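Local atomic coordinates of assembly chaperone of ribosomal protein L4 (Acl4) (Chaetomium thermophilum, PDB entry 5TQB), a protein that probably serves as a dedicated chaperone of ribosomal protein L4, binding it through a superhelical array of tetratricopeptide-like helices during ribosome assembly. Residues 174-177 with 178-181; 273-276 with 277-281. All blocks are in the same frame, centred on the assembly; numbering follows the deposited sequence.

Interaction 1. Residues 174-177 with 178-181; sequences ITEA and TMIA
Thr178 turns its hydroxyl back onto the preceding turn of helix 166-180, where OG1 lies 2.8 Å from Ile174 O and 3.0 Å from Thr175 O. A chi1 of 50° places OG1 between the backbone N and the carbonyl carbon of Thr178, directed down onto the two oxygens, while CG2 sits beside the backbone N and comes within 3.3 Å of Ile174 O. The backbone N of Thr178 bonds to Ile174 O at 3.1 Å. The hydroxyl thus approaches carbonyls three and four residues back, an approach open to serine and threonine in helices. Here it occurs in the last turn of one helix in an all-helical array probably built like tetratricopeptide repeats: the Thr178 side chain also touches Trp188 and Val191 of helix 185-197, whereas Ile180 faces Leu145 and Ala146 of helix 131-156. In Ile180 a chi1 of 68° sets CG1 between the backbone N and the carbonyl carbon, which lays it against two oxygens of the turn before, 3.5 Å from both Ala177 O and Glu176 O; CG2 rests 3.4 Å from Glu176 O. The CG of Glu176 makes looser contacts, with Ile180 CG2 and with the terminal CE of the selenomethionine Met179, which bends back at chi3; the carboxylate, through OE2, forms a salt bridge with Arg114. Backbone bonds from Ile180 N to Glu176 O and from Ala181 N to Ala177 O, the latter 3.0 Å long, carry the helical pattern up to Ala181, where the chain leaves helical geometry.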
loop_
_atom_site.group_PDB
_atom_site.type_symbol
_atom_site.label_atom_id
_atom_site.label_comp_id
_atom_site.label_asym_id
_atom_site.label_seq_id
_atom_site.Cartn_x
_atom_site.Cartn_y
_atom_site.Cartn_z
ATOM N N ILE B 174 13.749 -19.217 6.848
ATOM C CA ILE B 174 14.237 -17.848 7.018
ATOM C C ILE B 174 15.742 -17.731 6.756
ATOM O O ILE B 174 16.227 -16.653 6.419
ATOM C CB ILE B 174 13.889 -17.256 8.413
ATOM C CG1 ILE B 174 14.526 -18.080 9.536
ATOM C CG2 ILE B 174 12.376 -17.170 8.590
ATOM C CD1 ILE B 174 14.408 -17.444 10.917
ATOM N N THR B 175 16.479 -18.829 6.906
ATOM C CA THR B 175 17.901 -18.825 6.558
ATOM C C THR B 175 18.069 -18.708 5.042
ATOM O O THR B 175 18.877 -17.911 4.560
ATOM C CB THR B 175 18.656 -20.080 7.078
ATOM O OG1 THR B 175 17.924 -21.269 6.752
ATOM C CG2 THR B 175 18.861 -20.003 8.588
ATOM N N GLU B 176 17.297 -19.493 4.293
ATOM C CA GLU B 176 17.321 -19.413 2.836
ATOM C C GLU B 176 16.815 -18.056 2.332
ATOM O O GLU B 176 17.365 -17.499 1.386
ATOM C CB GLU B 176 16.494 -20.545 2.216
ATOM C CG GLU B 176 16.384 -20.458 0.689
ATOM C CD GLU B 176 15.598 -21.605 0.071
ATOM O OE1 GLU B 176 15.358 -22.616 0.768
ATOM O OE2 GLU B 176 15.220 -21.495 -1.117
ATOM N N ALA B 177 15.770 -17.526 2.964
ATOM C CA ALA B 177 15.170 -16.269 2.522
ATOM C C ALA B 177 16.106 -15.077 2.737
ATOM O O ALA B 177 16.176 -14.182 1.894
ATOM C CB ALA B 177 13.851 -16.040 3.231
ATOM N N THR B 178 16.819 -15.060 3.860
ATOM C CA THR B 178 17.779 -13.989 4.126
ATOM C C THR B 178 18.992 -14.117 3.209
ATOM O O THR B 178 19.682 -13.137 2.928
ATOM C CB THR B 178 18.256 -13.981 5.595
ATOM O OG1 THR B 178 18.668 -15.298 5.981
ATOM C CG2 THR B 178 17.147 -13.507 6.518
HETATM N N MSE B 179 19.247 -15.332 2.742
HETATM C CA MSE B 179 20.357 -15.584 1.837
HETATM C C MSE B 179 20.074 -15.020 0.441
HETATM O O MSE B 179 20.944 -14.402 -0.173
HETATM C CB MSE B 179 20.616 -17.087 1.746
HETATM C CG MSE B 179 21.914 -17.457 1.054
HETATM SE SE MSE B 179 22.134 -19.390 0.902
HETATM C CE MSE B 179 20.602 -19.788 -0.242
ATOM N N ILE B 180 18.852 -15.223 -0.046
ATOM C CA ILE B 180 18.496 -14.862 -1.419
ATOM C C ILE B 180 17.998 -13.420 -1.555
ATOM O O ILE B 180 18.058 -12.843 -2.641
ATOM C CB ILE B 180 17.423 -15.819 -1.995
ATOM C CG1 ILE B 180 16.083 -15.632 -1.271
ATOM C CG2 ILE B 180 17.915 -17.263 -1.912
ATOM C CD1 ILE B 180 14.964 -16.552 -1.748
ATOM N N ALA B 181 17.506 -12.845 -0.460
ATOM C CA ALA B 181 16.969 -11.487 -0.492
ATOM C C ALA B 181 17.198 -10.730 0.815
ATOM O O ALA B 181 16.236 -10.349 1.490
ATOM C CB ALA B 181 15.487 -11.529 -0.812
#

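Interaction 2. Residues 273-276 with 277-281; sequences YRLG and EKERE
Regular i to i+4 backbone bonds join Tyr273, Arg274, Leu275 and Gly276 to the four residues Glu277 to Arg280, and the one from Glu279 N to Leu275 O is nearly straight at 176°. Glu277 reaches back along the helix between two side chains. Its CD lies 3.5 Å from Tyr273 CE1, with the carboxylate turned 42° from the ring, and its OE2 forms a salt bridge with Arg274 NH2 whose hydrogen bond, at 3.4 Å, is weak. Arg274 bends at chi2 and chi3 to bring its guanidinium there. Over one face of that group stands Lys278 NZ, 4.0 Å from Arg274 NH1; the likely repulsion is probably eased by Glu244, which forms a salt bridge with the lysine. The extended Glu279 side chain crosses that of Leu275 at a slant, its OE2 3.8 Å from Leu275 CG, while OE1 is hydrogen-bonded to Thr295 OG1. Tyr273 stacks on Trp296 and hydrogen-bonds through OH to Ser330, and Arg280 pairs with Glu334. With Leu275 packed on Leu248, this last part of helix 262-281 is tied to helix 244-257 before it and to the helices that follow, consistent with stacked tetratricopeptide-like repeats.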
loop_
_atom_site.group_PDB
_atom_site.type_symbol
_atom_site.label_atom_id
_atom_site.label_comp_id
_atom_site.label_asym_id
_atom_site.label_seq_id
_atom_site.Cartn_x
_atom_site.Cartn_y
_atom_site.Cartn_z
ATOM N N TYR B 273 -2.184 4.081 22.611
ATOM C CA TYR B 273 -2.645 3.756 23.959
ATOM C C TYR B 273 -1.525 3.097 24.757
ATOM O O TYR B 273 -1.292 3.442 25.921
ATOM C CB TYR B 273 -3.859 2.822 23.894
ATOM C CG TYR B 273 -4.365 2.376 25.243
ATOM C CD1 TYR B 273 -3.846 1.246 25.858
ATOM C CD2 TYR B 273 -5.365 3.078 25.901
ATOM C CE1 TYR B 273 -4.301 0.830 27.090
ATOM C CE2 TYR B 273 -5.829 2.668 27.138
ATOM C CZ TYR B 273 -5.293 1.541 27.728
ATOM O OH TYR B 273 -5.751 1.121 28.961
ATOM N N ARG B 274 -0.841 2.147 24.125
ATOM C CA ARG B 274 0.273 1.435 24.749
ATOM C C ARG B 274 1.399 2.404 25.064
ATOM O O ARG B 274 1.995 2.361 26.142
ATOM C CB ARG B 274 0.798 0.335 23.817
ATOM C CG ARG B 274 -0.207 -0.767 23.530
ATOM C CD ARG B 274 -0.294 -1.730 24.683
ATOM N NE ARG B 274 0.920 -2.524 24.799
ATOM C CZ ARG B 274 1.304 -3.154 25.904
ATOM N NH1 ARG B 274 2.433 -3.847 25.898
ATOM N NH2 ARG B 274 0.570 -3.084 27.012
ATOM N N LEU B 275 1.684 3.282 24.108
ATOM C CA LEU B 275 2.726 4.280 24.280
ATOM C C LEU B 275 2.389 5.207 25.450
ATOM O O LEU B 275 3.271 5.617 26.205
ATOM C CB LEU B 275 2.898 5.082 22.989
ATOM C CG LEU B 275 4.022 6.118 22.976
ATOM C CD1 LEU B 275 5.372 5.471 23.271
ATOM C CD2 LEU B 275 4.057 6.837 21.639
ATOM N N GLY B 276 1.108 5.522 25.599
ATOM C CA GLY B 276 0.664 6.387 26.674
ATOM C C GLY B 276 0.820 5.735 28.033
ATOM O O GLY B 276 1.143 6.405 29.013
ATOM N N GLU B 277 0.586 4.426 28.093
ATOM C CA GLU B 277 0.758 3.681 29.336
ATOM C C GLU B 277 2.205 3.783 29.803
ATOM O O GLU B 277 2.468 4.047 30.977
ATOM C CB GLU B 277 0.379 2.207 29.160
ATOM C CG GLU B 277 -1.117 1.939 29.057
ATOM C CD GLU B 277 -1.455 0.456 29.161
ATOM O OE1 GLU B 277 -2.342 0.106 29.971
ATOM O OE2 GLU B 277 -0.840 -0.358 28.432
ATOM N N LYS B 278 3.138 3.582 28.875
ATOM C CA LYS B 278 4.562 3.624 29.193
ATOM C C LYS B 278 4.976 5.006 29.691
ATOM O O LYS B 278 5.548 5.137 30.778
ATOM C CB LYS B 278 5.397 3.231 27.975
ATOM C CG LYS B 278 5.264 1.773 27.576
ATOM C CD LYS B 278 6.062 1.473 26.311
ATOM C CE LYS B 278 6.109 -0.021 25.997
ATOM N NZ LYS B 278 4.775 -0.605 25.683
ATOM N N GLU B 279 4.670 6.033 28.902
ATOM C CA GLU B 279 5.004 7.410 29.260
ATOM C C GLU B 279 4.403 7.788 30.608
ATOM O O GLU B 279 4.995 8.551 31.373
ATOM C CB GLU B 279 4.508 8.374 28.181
ATOM C CG GLU B 279 5.245 8.238 26.860
ATOM C CD GLU B 279 4.695 9.148 25.770
ATOM O OE1 GLU B 279 3.620 9.754 25.970
ATOM O OE2 GLU B 279 5.347 9.253 24.710
ATOM N N ARG B 280 3.225 7.246 30.893
ATOM C CA ARG B 280 2.529 7.531 32.142
ATOM C C ARG B 280 3.248 6.899 33.339
ATOM O O ARG B 280 3.358 7.521 34.391
ATOM C CB ARG B 280 1.090 7.023 32.060
ATOM C CG ARG B 280 0.234 7.296 33.291
ATOM C CD ARG B 280 -0.936 6.338 33.287
ATOM N NE ARG B 280 -2.016 6.743 34.175
ATOM C CZ ARG B 280 -3.155 6.071 34.302
ATOM N NH1 ARG B 280 -3.353 4.959 33.599
ATOM N NH2 ARG B 280 -4.092 6.506 35.134
ATOM N N GLU B 281 3.729 5.668 33.178
ATOM C CA GLU B 281 4.465 4.987 34.248
ATOM C C GLU B 281 5.780 5.704 34.530
ATOM O O GLU B 281 6.224 5.787 35.677
ATOM C CB GLU B 281 4.741 3.527 33.873
ATOM C CG GLU B 281 3.489 2.659 33.778
ATOM C CD GLU B 281 2.779 2.519 35.110
ATOM O OE1 GLU B 281 3.454 2.634 36.150
ATOM O OE2 GLU B 281 1.547 2.305 35.120
#

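Interaction 1 spans the last turns of helix 166-180 and its exit, and interaction 2 lies at the end of helix 262-281. Interaction 1 comes first along the chain; helices 185-197, 201-212, 228-240 and 244-257 lie between the two. Their centres are 36 Å apart and their nearest atoms about 24 Å, so they do not touch. The centre of interaction 1 is about 17 Å from the centre of the chain, that of interaction 2 about 30 Å. The first meets helices 131-156 and 185-197, the second helices 244-257, 291-313 and 318-333 towards the C-terminal end. They thus sample separate stations of one elongated, all-helical array, a form consistent with a chaperone that embraces a protein client.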